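Local coordinates for protein type IV pilin structural subunit (Pseudomonas aeruginosa, PDB 3JYZ) that probably assembles into type IV pili, the thin surface filaments that bacteria use for attachment and twitching motility, at residues P20-M24 with A39-W43; S54-V60 with I72-Q78; L81-T87 with G138-F144; Y93-G97 with G110-T114. All blocks are in the same frame, centred on the assembly; numbering follows the deposited sequence.

Contact 1 of 4, residues P20-M24 with A39-W43; sequences PAKLM and ATTTW
Trp-43 lays its indole flat against Ala-21, and this is the tight half of the contact. The methyl CB of Ala-21 sits 3.4 Å from the centroid of the six-membered ring of Trp-43. It lies only 5° off the ring normal, a CH-pi contact over the face. The backbone of the same turn closes in as well, with Ala-21 N 3.4 Å from Trp-43 CZ3. With chi1 at 179°, Trp-43 CG is anti to the backbone N and the ring extends across to helix 4-28. Pro-20 adds its CB, 4.0 Å from Trp-43 CZ3.

The outer half is looser. Met-24, a selenomethionine, stretches across and bends near its end. Its SE rests 3.8 Å from Ala-39 O. Its CE lies near the plane of the indole, at the ring edge, and touches Thr-42 CG2 at 4.0 Å. Pro-20 is exposed, and Met-24 and Thr-42 are partly exposed. No hydrogen bond joins the segments.

The two short segments run roughly antiparallel, at 150°, with axes 10.8 Å apart. The contact packs helix 33-49 against helix 4-28. Trp-43 continues past it, touching Met-62 of strand 57-62 and giving its NE1 hydrogen to Val-60 O.

Contact 2 of 4, residues S54-V60 with I72-Q78; sequences SKYVTSV and ITYVADQ
Ser-59 and Thr-73 form an antiparallel hydrogen-bonded pair in the hairpin of strands 57-62 and 70-74. Thr-73 N gives a nearly straight bond (170°) to Ser-59 O. Thr-73 O faces two residues, Thr-58 and Ser-59, which makes a classic beta bulge. The bond from Thr-58 N to Thr-73 O is 2.7 Å long. The one from Ser-59 N is weak. The pairing slips by one residue at this point. Beyond the bulge, Val-57 pairs with Tyr-74, and Val-75 N bonds to Tyr-56 O from above the carbonyl plane.

Gln-78 extends the contact past the strand end. Its CB lies in the plane of the Tyr-56 ring, at the edge, 3.7 Å from Tyr-56 CD1. Its CG passes 3.6 Å from Lys-55 O. The chain then bends at chi2 (-62°) and crosses Lys-55 at about a right angle. At the tip, OE1 meets Lys-55 CE at 3.3 Å, while NE2 bonds weakly to Asp-77 OD1 within its own segment.

The Val-57, Val-60, Ile-72 and Tyr-74 face is mainly apolar; Val-57 CG2 touches Tyr-74 CE1 at 3.9 Å. Leu-15 and Leu-17 of helix 4-28 pack against this face, and Tyr-74 OH bonds to Val-11 O. On the other face one water joins Ser-59 OG to Thr-73 OG1, 2.8 Å from each.

The chemistry is thus split: backbone bonds set the register, mainly apolar side chains with the Tyr-74 ring line the face toward helix 4-28, and hydroxyls with a water take the other side.

Contact 3 of 4, residues L81-T87 with G138-F144; sequences LPTAGNT and GSVPQEF
Thr-87 and Ser-139 each hold their hydroxyl between the backbone N and the carbonyl carbon, with chi1 at 69° and 64°. These torsions bring Thr-87 OG1 and Ser-139 OG to 2.8 Å, a hydrogen bond between the two hydroxyls. The pair joins the start of strand 87-95, just after the type I beta turn Pro-82 to Gly-85, to the C-terminal loop of the pilin fold. That loop is bounded by the disulfide of Cys-119 and Cys-149.

Ser-139 OG also takes a weak bond from Asn-86 N. Thr-87 O is gripped twice: Ser-139 N (2.8 Å) and Val-140 N (3.0 Å) reach it from opposite faces of its carbonyl plane. Gly-85 presses its backbone against the loop, and its O accepts a CA-H...O contact from Val-140 CA.

Apolar groups close the other end. The rings of Pro-82 and Pro-141 meet at their CG atoms, 3.9 Å apart. Leu-81 and Phe-144 overlap flank to flank, running in opposing senses, and both also touch Val-7 of helix 4-28. Asn-86 turns its ND2 back to Tyr-74 O, which ties the residue just after the turn to strand 70-74. Leu-81 CD2 packs on Phe-144 CB at 3.7 Å and Val-140 CG1 at 4.1 Å.

Contact 4 of 4, residues Y93-G97 with G110-T114; sequences YINDG and GTRGT
Asn-95 and Thr-114 form an antiparallel hydrogen-bonded pair where strand 87-95 ends and strand 114-120 begins, in the antiparallel pilin sheet. Both bonds of the pair are made. Asn-95 N bonds to Thr-114 O at 2.8 Å. The return bond, Thr-114 N to Asn-95 O, is longer at 3.1 Å. The Asn-95 and Thr-114 side chains run together on the same face of the sheet.

The chains stay close for one more residue, with Asp-96 beside Gly-113, although the touching parts run 103° apart overall. Asn-95 has CG anti to the backbone N (chi1 167°), and its OD1 accepts from Gly-97 N, an Asx turn. The donor stands above the plane of the amide carbonyl. Asp-96 OD1 carries the turn on, accepting from the backbone N of Asn-98 and Thr-99.

On the other segment, Gly-110 ends helix 103-109 with a Schellman motif, and residues 111-113 lead from there into the pair. Gly-113 presses in closely, its CA 3.2 Å from Asn-95 O. Ile-94 packs against this connection, with CD1 3.7 Å from Thr-111 O. The same side chain also packs on Leu-103, Ala-106 and Val-107, so it joins the strand end to helix 103-109. Arg-112 points away from the strand, and its NH1 bonds to Ala-31 O.

Beside the exposed Thr-114, one water donates to Asn-95 O and also bonds to Thr-114 OG1, 2.8 Å from each.

Contacts 1, 2 and 3 follow one another along the chain, and contact 4 falls within the span between the two segments of contact 3. Contacts 1 and 2 have centres about 18 Å apart and meet through the Trp-43 indole. Contacts 2 and 3 are closer, with centres about 11 Å apart, and touch through Tyr-74 N and Asn-86 O. Contact 4 lies about 31 Å, centre to centre, from both contact 2 and contact 3. Strands 70-74 and 87-95 still connect it to them through one sheet. Helix packing, sheet and C-terminal loop thus form one continuous globular pilin domain.

Contact 1 of 4, residues P20-M24 with A39-W43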
# COMPACT_ATOMS: atom_id res chain seq x y z
N PRO A 20 1.54 -9.31 4.36
CA PRO A 20 1.46 -10.54 3.56
C PRO A 20 1.20 -10.29 2.07
O PRO A 20 1.54 -11.13 1.23
CB PRO A 20 0.28 -11.29 4.21
CG PRO A 20 0.22 -10.78 5.60
CD PRO A 20 0.60 -9.32 5.49
N ALA A 21 0.60 -9.15 1.74
CA ALA A 21 0.41 -8.79 0.33
C ALA A 21 1.75 -8.45 -0.32
O ALA A 21 2.02 -8.85 -1.45
CB ALA A 21 -0.58 -7.63 0.19
N LYS A 22 2.59 -7.70 0.40
CA LYS A 22 3.93 -7.40 -0.09
C LYS A 22 4.71 -8.69 -0.31
O LYS A 22 5.40 -8.85 -1.33
CB LYS A 22 4.68 -6.53 0.91
CG LYS A 22 4.12 -5.12 1.05
CD LYS A 22 5.02 -4.31 1.97
CE LYS A 22 4.56 -2.88 2.12
NZ LYS A 22 5.48 -2.15 3.05
N LEU A 23 4.59 -9.62 0.63
CA LEU A 23 5.28 -10.89 0.54
C LEU A 23 4.80 -11.68 -0.67
O LEU A 23 5.61 -12.22 -1.42
CB LEU A 23 5.09 -11.71 1.82
CG LEU A 23 5.87 -13.02 1.89
CD1 LEU A 23 7.37 -12.77 1.73
CD2 LEU A 23 5.57 -13.74 3.20
N MSE A 24 3.48 -11.75 -0.85
CA MSE A 24 2.91 -12.47 -1.99
C MSE A 24 3.39 -11.90 -3.32
O MSE A 24 3.69 -12.63 -4.25
CB MSE A 24 1.37 -12.48 -1.95
CG MSE A 24 0.73 -13.07 -3.22
SE MSE A 24 -1.24 -13.10 -3.15
CE MSE A 24 -1.45 -14.26 -1.57
N ALA A 39 -1.57 -12.74 -8.94
CA ALA A 39 -1.40 -12.37 -7.54
C ALA A 39 -2.48 -11.37 -7.11
O ALA A 39 -3.03 -11.47 -6.02
CB ALA A 39 -0.00 -11.79 -7.32
N THR A 40 -2.77 -10.41 -7.99
CA THR A 40 -3.84 -9.46 -7.75
C THR A 40 -5.17 -10.18 -7.52
O THR A 40 -5.90 -9.89 -6.57
CB THR A 40 -3.96 -8.48 -8.93
OG1 THR A 40 -2.74 -7.74 -9.04
CG2 THR A 40 -5.13 -7.51 -8.74
N THR A 41 -5.49 -11.13 -8.39
CA THR A 41 -6.73 -11.87 -8.24
C THR A 41 -6.76 -12.69 -6.95
O THR A 41 -7.75 -12.68 -6.22
CB THR A 41 -6.94 -12.79 -9.45
OG1 THR A 41 -7.11 -11.98 -10.61
CG2 THR A 41 -8.18 -13.66 -9.26
N THR A 42 -5.67 -13.39 -6.67
CA THR A 42 -5.57 -14.22 -5.47
C THR A 42 -5.74 -13.39 -4.20
O THR A 42 -6.53 -13.72 -3.32
CB THR A 42 -4.22 -14.94 -5.43
OG1 THR A 42 -4.10 -15.77 -6.59
CG2 THR A 42 -4.09 -15.79 -4.17
N TRP A 43 -4.98 -12.29 -4.11
CA TRP A 43 -5.05 -11.45 -2.93
C TRP A 43 -6.46 -10.88 -2.72
O TRP A 43 -7.02 -10.95 -1.61
CB TRP A 43 -4.04 -10.29 -2.99
CG TRP A 43 -4.18 -9.44 -1.78
CD1 TRP A 43 -4.91 -8.30 -1.65
CD2 TRP A 43 -3.62 -9.71 -0.49
NE1 TRP A 43 -4.83 -7.83 -0.35
CE2 TRP A 43 -4.05 -8.68 0.38
CE3 TRP A 43 -2.79 -10.73 0.00
CZ2 TRP A 43 -3.66 -8.64 1.72
CZ3 TRP A 43 -2.42 -10.68 1.34
CH2 TRP A 43 -2.85 -9.64 2.18

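Contact 2 of 4, residues S54-V60 with I72-Q78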
# COMPACT_ATOMS: atom_id res chain seq x y z
N SER A 54 -9.98 -5.96 9.59
CA SER A 54 -9.84 -6.06 11.03
C SER A 54 -10.80 -5.07 11.64
O SER A 54 -11.56 -4.42 10.93
CB SER A 54 -8.41 -5.72 11.45
OG SER A 54 -8.16 -4.34 11.24
N LYS A 55 -10.74 -4.87 12.93
CA LYS A 55 -11.57 -3.87 13.53
C LYS A 55 -11.31 -2.47 12.96
O LYS A 55 -12.17 -1.76 12.81
CB LYS A 55 -11.38 -3.83 15.07
CG LYS A 55 -12.19 -2.76 15.73
CD LYS A 55 -12.06 -2.83 17.25
CE LYS A 55 -12.70 -1.62 17.90
NZ LYS A 55 -12.92 -1.77 19.34
N TYR A 56 -10.15 -2.25 12.54
CA TYR A 56 -9.72 -0.91 12.14
C TYR A 56 -9.57 -0.81 10.63
O TYR A 56 -9.53 0.31 10.20
CB TYR A 56 -8.40 -0.55 12.82
CG TYR A 56 -8.49 -0.45 14.33
CD1 TYR A 56 -9.58 0.16 14.94
CD2 TYR A 56 -7.49 -0.97 15.14
CE1 TYR A 56 -9.67 0.25 16.31
CE2 TYR A 56 -7.58 -0.88 16.52
CZ TYR A 56 -8.67 -0.27 17.10
OH TYR A 56 -8.75 -0.18 18.47
N VAL A 57 -9.48 -1.87 9.93
CA VAL A 57 -9.26 -1.88 8.51
C VAL A 57 -10.44 -2.49 7.75
O VAL A 57 -10.79 -3.55 8.02
CB VAL A 57 -8.01 -2.63 8.16
CG1 VAL A 57 -7.79 -2.66 6.67
CG2 VAL A 57 -6.88 -1.94 8.83
N THR A 58 -11.03 -1.70 6.87
CA THR A 58 -12.12 -2.17 6.02
C THR A 58 -11.60 -3.11 4.95
O THR A 58 -12.15 -4.19 4.73
CB THR A 58 -12.83 -0.99 5.35
OG1 THR A 58 -13.56 -0.25 6.34
CG2 THR A 58 -13.81 -1.46 4.27
N SER A 59 -10.50 -2.73 4.30
CA SER A 59 -10.01 -3.48 3.16
C SER A 59 -8.57 -3.15 2.84
O SER A 59 -8.10 -2.04 3.13
CB SER A 59 -10.90 -3.22 1.94
OG SER A 59 -10.91 -1.84 1.60
N VAL A 60 -7.88 -4.12 2.26
CA VAL A 60 -6.52 -3.95 1.76
C VAL A 60 -6.57 -4.55 0.37
O VAL A 60 -6.59 -5.77 0.21
CB VAL A 60 -5.52 -4.75 2.62
CG1 VAL A 60 -4.10 -4.58 2.09
CG2 VAL A 60 -5.61 -4.30 4.09
N ILE A 72 -5.17 0.77 1.35
CA ILE A 72 -5.71 0.37 2.64
C ILE A 72 -6.79 1.37 3.01
O ILE A 72 -6.54 2.59 3.05
CB ILE A 72 -4.65 0.41 3.73
CG1 ILE A 72 -3.45 -0.45 3.34
CG2 ILE A 72 -5.25 -0.03 5.06
CD1 ILE A 72 -2.27 -0.27 4.30
N THR A 73 -7.99 0.86 3.25
CA THR A 73 -9.12 1.68 3.67
C THR A 73 -9.43 1.38 5.13
O THR A 73 -9.63 0.22 5.50
CB THR A 73 -10.36 1.38 2.80
OG1 THR A 73 -10.06 1.69 1.43
CG2 THR A 73 -11.56 2.21 3.27
N TYR A 74 -9.45 2.42 5.96
CA TYR A 74 -9.67 2.25 7.39
C TYR A 74 -11.13 2.46 7.78
O TYR A 74 -11.84 3.19 7.10
CB TYR A 74 -8.80 3.25 8.15
CG TYR A 74 -7.35 2.88 8.04
CD1 TYR A 74 -6.77 2.04 8.96
CD2 TYR A 74 -6.57 3.35 6.98
CE1 TYR A 74 -5.44 1.67 8.86
CE2 TYR A 74 -5.24 2.99 6.87
CZ TYR A 74 -4.68 2.16 7.82
OH TYR A 74 -3.36 1.77 7.74
N VAL A 75 -11.55 1.82 8.86
CA VAL A 75 -12.88 2.08 9.41
C VAL A 75 -12.78 3.38 10.20
O VAL A 75 -12.28 3.39 11.33
CB VAL A 75 -13.38 0.92 10.30
CG1 VAL A 75 -14.87 1.10 10.61
CG2 VAL A 75 -13.14 -0.43 9.60
N ALA A 76 -13.22 4.46 9.58
CA ALA A 76 -12.98 5.80 10.13
C ALA A 76 -13.42 5.94 11.59
O ALA A 76 -12.67 6.47 12.41
CB ALA A 76 -13.63 6.85 9.26
N ASP A 77 -14.60 5.46 11.93
CA ASP A 77 -15.09 5.69 13.29
C ASP A 77 -14.53 4.74 14.36
O ASP A 77 -14.79 4.93 15.55
CB ASP A 77 -16.62 5.78 13.32
CG ASP A 77 -17.30 4.45 13.04
OD1 ASP A 77 -16.60 3.43 12.89
OD2 ASP A 77 -18.55 4.44 12.98
N GLN A 78 -13.76 3.74 13.95
CA GLN A 78 -13.06 2.89 14.90
C GLN A 78 -11.64 3.40 15.12
O GLN A 78 -11.05 3.24 16.19
CB GLN A 78 -13.02 1.43 14.44
CG GLN A 78 -14.39 0.80 14.15
CD GLN A 78 -15.30 0.73 15.37
OE1 GLN A 78 -14.86 0.41 16.48
NE2 GLN A 78 -16.58 1.03 15.17
O HOH W 1 -9.01 -0.51 0.12

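Contact 3 of 4, residues L81-T87 with G138-F144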
# COMPACT_ATOMS: atom_id res chain seq x y z
N LEU A 81 -10.73 8.74 12.38
CA LEU A 81 -10.41 9.51 11.19
C LEU A 81 -11.64 10.18 10.59
O LEU A 81 -12.76 9.76 10.84
CB LEU A 81 -9.81 8.59 10.12
CG LEU A 81 -8.49 7.91 10.47
CD1 LEU A 81 -8.26 6.74 9.52
CD2 LEU A 81 -7.33 8.90 10.41
N PRO A 82 -11.42 11.23 9.77
CA PRO A 82 -12.53 11.83 9.01
C PRO A 82 -13.15 10.79 8.08
O PRO A 82 -12.46 9.87 7.63
CB PRO A 82 -11.84 12.93 8.19
CG PRO A 82 -10.61 13.26 8.96
CD PRO A 82 -10.16 11.96 9.59
N THR A 83 -14.44 10.93 7.80
CA THR A 83 -15.17 9.93 7.02
C THR A 83 -14.55 9.66 5.66
O THR A 83 -14.59 8.53 5.16
CB THR A 83 -16.67 10.31 6.87
OG1 THR A 83 -17.33 9.33 6.06
CG2 THR A 83 -16.81 11.67 6.22
N ALA A 84 -13.96 10.69 5.05
CA ALA A 84 -13.34 10.53 3.75
C ALA A 84 -11.82 10.67 3.83
O ALA A 84 -11.15 10.78 2.81
CB ALA A 84 -13.91 11.54 2.75
N GLY A 85 -11.29 10.69 5.05
CA GLY A 85 -9.85 10.81 5.23
C GLY A 85 -9.21 9.52 5.72
O GLY A 85 -8.48 9.52 6.70
N ASN A 86 -9.50 8.42 5.03
CA ASN A 86 -9.29 7.10 5.60
C ASN A 86 -8.49 6.11 4.78
O ASN A 86 -8.53 4.90 5.04
CB ASN A 86 -10.63 6.49 6.04
CG ASN A 86 -11.55 6.21 4.88
OD1 ASN A 86 -11.46 6.85 3.83
ND2 ASN A 86 -12.45 5.23 5.04
N THR A 87 -7.73 6.60 3.80
CA THR A 87 -6.95 5.67 2.98
C THR A 87 -5.46 5.97 2.98
O THR A 87 -5.03 7.13 3.07
CB THR A 87 -7.42 5.61 1.51
OG1 THR A 87 -7.11 6.84 0.85
CG2 THR A 87 -8.92 5.34 1.43
N GLY A 138 -2.93 9.16 -0.95
CA GLY A 138 -3.93 8.64 -0.03
C GLY A 138 -4.75 9.78 0.55
O GLY A 138 -4.72 10.90 0.03
N SER A 139 -5.46 9.51 1.65
CA SER A 139 -6.37 10.50 2.22
C SER A 139 -6.33 10.64 3.75
O SER A 139 -6.94 11.54 4.31
CB SER A 139 -7.81 10.25 1.73
OG SER A 139 -8.30 8.99 2.17
N VAL A 140 -5.63 9.75 4.44
CA VAL A 140 -5.44 9.94 5.88
C VAL A 140 -4.71 11.28 6.10
O VAL A 140 -3.66 11.52 5.51
CB VAL A 140 -4.61 8.78 6.49
CG1 VAL A 140 -4.16 9.12 7.89
CG2 VAL A 140 -5.43 7.47 6.48
N PRO A 141 -5.27 12.17 6.94
CA PRO A 141 -4.57 13.44 7.17
C PRO A 141 -3.19 13.18 7.77
O PRO A 141 -3.04 12.24 8.56
CB PRO A 141 -5.46 14.16 8.19
CG PRO A 141 -6.85 13.59 7.92
CD PRO A 141 -6.59 12.13 7.60
N GLN A 142 -2.21 14.00 7.40
CA GLN A 142 -0.83 13.71 7.77
C GLN A 142 -0.63 13.58 9.29
O GLN A 142 0.17 12.76 9.73
CB GLN A 142 0.12 14.75 7.18
CG GLN A 142 -0.06 16.10 7.78
CD GLN A 142 0.57 17.23 6.99
OE1 GLN A 142 1.40 17.02 6.09
NE2 GLN A 142 0.18 18.45 7.32
N GLU A 143 -1.36 14.36 10.08
CA GLU A 143 -1.15 14.30 11.52
C GLU A 143 -1.60 12.95 12.13
O GLU A 143 -1.28 12.65 13.28
CB GLU A 143 -1.82 15.48 12.23
CG GLU A 143 -3.35 15.47 12.22
CD GLU A 143 -3.96 16.24 11.05
OE1 GLU A 143 -3.29 16.41 10.01
OE2 GLU A 143 -5.14 16.66 11.16
N PHE A 144 -2.34 12.16 11.35
CA PHE A 144 -2.86 10.88 11.81
C PHE A 144 -2.12 9.71 11.17
O PHE A 144 -2.48 8.54 11.37
CB PHE A 144 -4.35 10.77 11.49
CG PHE A 144 -5.21 11.74 12.24
CD1 PHE A 144 -5.11 11.86 13.61
CD2 PHE A 144 -6.15 12.50 11.57
CE1 PHE A 144 -5.93 12.75 14.30
CE2 PHE A 144 -6.96 13.39 12.25
CZ PHE A 144 -6.85 13.51 13.61

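Contact 4 of 4, residues Y93-G97 with G110-T114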
# COMPACT_ATOMS: atom_id res chain seq x y z
N TYR A 93 7.91 -0.59 -6.33
CA TYR A 93 8.91 -0.31 -7.36
C TYR A 93 9.95 -1.41 -7.36
O TYR A 93 10.22 -2.02 -6.34
CB TYR A 93 9.61 1.02 -7.06
CG TYR A 93 8.66 2.19 -7.07
CD1 TYR A 93 7.83 2.44 -5.99
CD2 TYR A 93 8.58 3.02 -8.18
CE1 TYR A 93 6.93 3.49 -6.01
CE2 TYR A 93 7.68 4.09 -8.20
CZ TYR A 93 6.86 4.31 -7.11
OH TYR A 93 5.97 5.37 -7.13
N ILE A 94 10.53 -1.67 -8.53
CA ILE A 94 11.68 -2.55 -8.57
C ILE A 94 12.95 -1.72 -8.64
O ILE A 94 13.05 -0.78 -9.43
CB ILE A 94 11.62 -3.55 -9.74
CG1 ILE A 94 10.69 -4.71 -9.36
CG2 ILE A 94 13.01 -4.10 -10.06
CD1 ILE A 94 10.32 -5.61 -10.49
N ASN A 95 13.88 -2.06 -7.75
CA ASN A 95 15.18 -1.44 -7.65
C ASN A 95 16.22 -2.37 -8.26
O ASN A 95 16.44 -3.47 -7.75
CB ASN A 95 15.49 -1.22 -6.16
CG ASN A 95 16.94 -0.86 -5.91
OD1 ASN A 95 17.61 -0.31 -6.78
ND2 ASN A 95 17.43 -1.17 -4.71
N ASP A 96 16.85 -1.93 -9.34
CA ASP A 96 17.86 -2.74 -10.02
C ASP A 96 19.27 -2.49 -9.51
O ASP A 96 20.25 -2.97 -10.09
CB ASP A 96 17.79 -2.53 -11.54
CG ASP A 96 18.29 -1.16 -11.97
OD1 ASP A 96 18.60 -0.32 -11.11
OD2 ASP A 96 18.39 -0.92 -13.20
N GLY A 97 19.38 -1.73 -8.42
CA GLY A 97 20.66 -1.40 -7.84
C GLY A 97 20.89 0.08 -8.05
O GLY A 97 21.49 0.75 -7.22
N GLY A 110 10.78 -7.35 -17.62
CA GLY A 110 11.61 -8.41 -17.10
C GLY A 110 12.78 -7.90 -16.27
O GLY A 110 13.78 -8.60 -16.09
N THR A 111 12.65 -6.68 -15.76
CA THR A 111 13.73 -6.08 -14.98
C THR A 111 13.85 -6.76 -13.63
O THR A 111 12.89 -6.80 -12.86
CB THR A 111 13.48 -4.58 -14.75
OG1 THR A 111 13.30 -3.93 -16.01
CG2 THR A 111 14.68 -3.95 -14.04
N ARG A 112 15.03 -7.24 -13.31
CA ARG A 112 15.21 -7.97 -12.10
C ARG A 112 15.73 -7.03 -10.98
O ARG A 112 16.38 -6.12 -11.24
CB ARG A 112 16.16 -9.17 -12.28
CG ARG A 112 15.66 -10.35 -13.12
CD ARG A 112 14.15 -10.64 -13.02
NE ARG A 112 13.78 -11.71 -13.97
CZ ARG A 112 12.58 -11.91 -14.50
NH1 ARG A 112 11.56 -11.17 -14.16
NH2 ARG A 112 12.42 -12.89 -15.36
N GLY A 113 15.39 -7.33 -9.77
CA GLY A 113 15.81 -6.51 -8.65
C GLY A 113 14.95 -6.77 -7.44
O GLY A 113 14.18 -7.74 -7.41
N THR A 114 15.07 -5.92 -6.43
CA THR A 114 14.29 -6.06 -5.21
C THR A 114 13.14 -5.06 -5.23
O THR A 114 13.16 -4.10 -5.99
CB THR A 114 15.17 -5.85 -3.98
OG1 THR A 114 15.99 -4.70 -4.19
CG2 THR A 114 16.06 -7.06 -3.75
O HOH W 2 18.24 -4.26 -5.72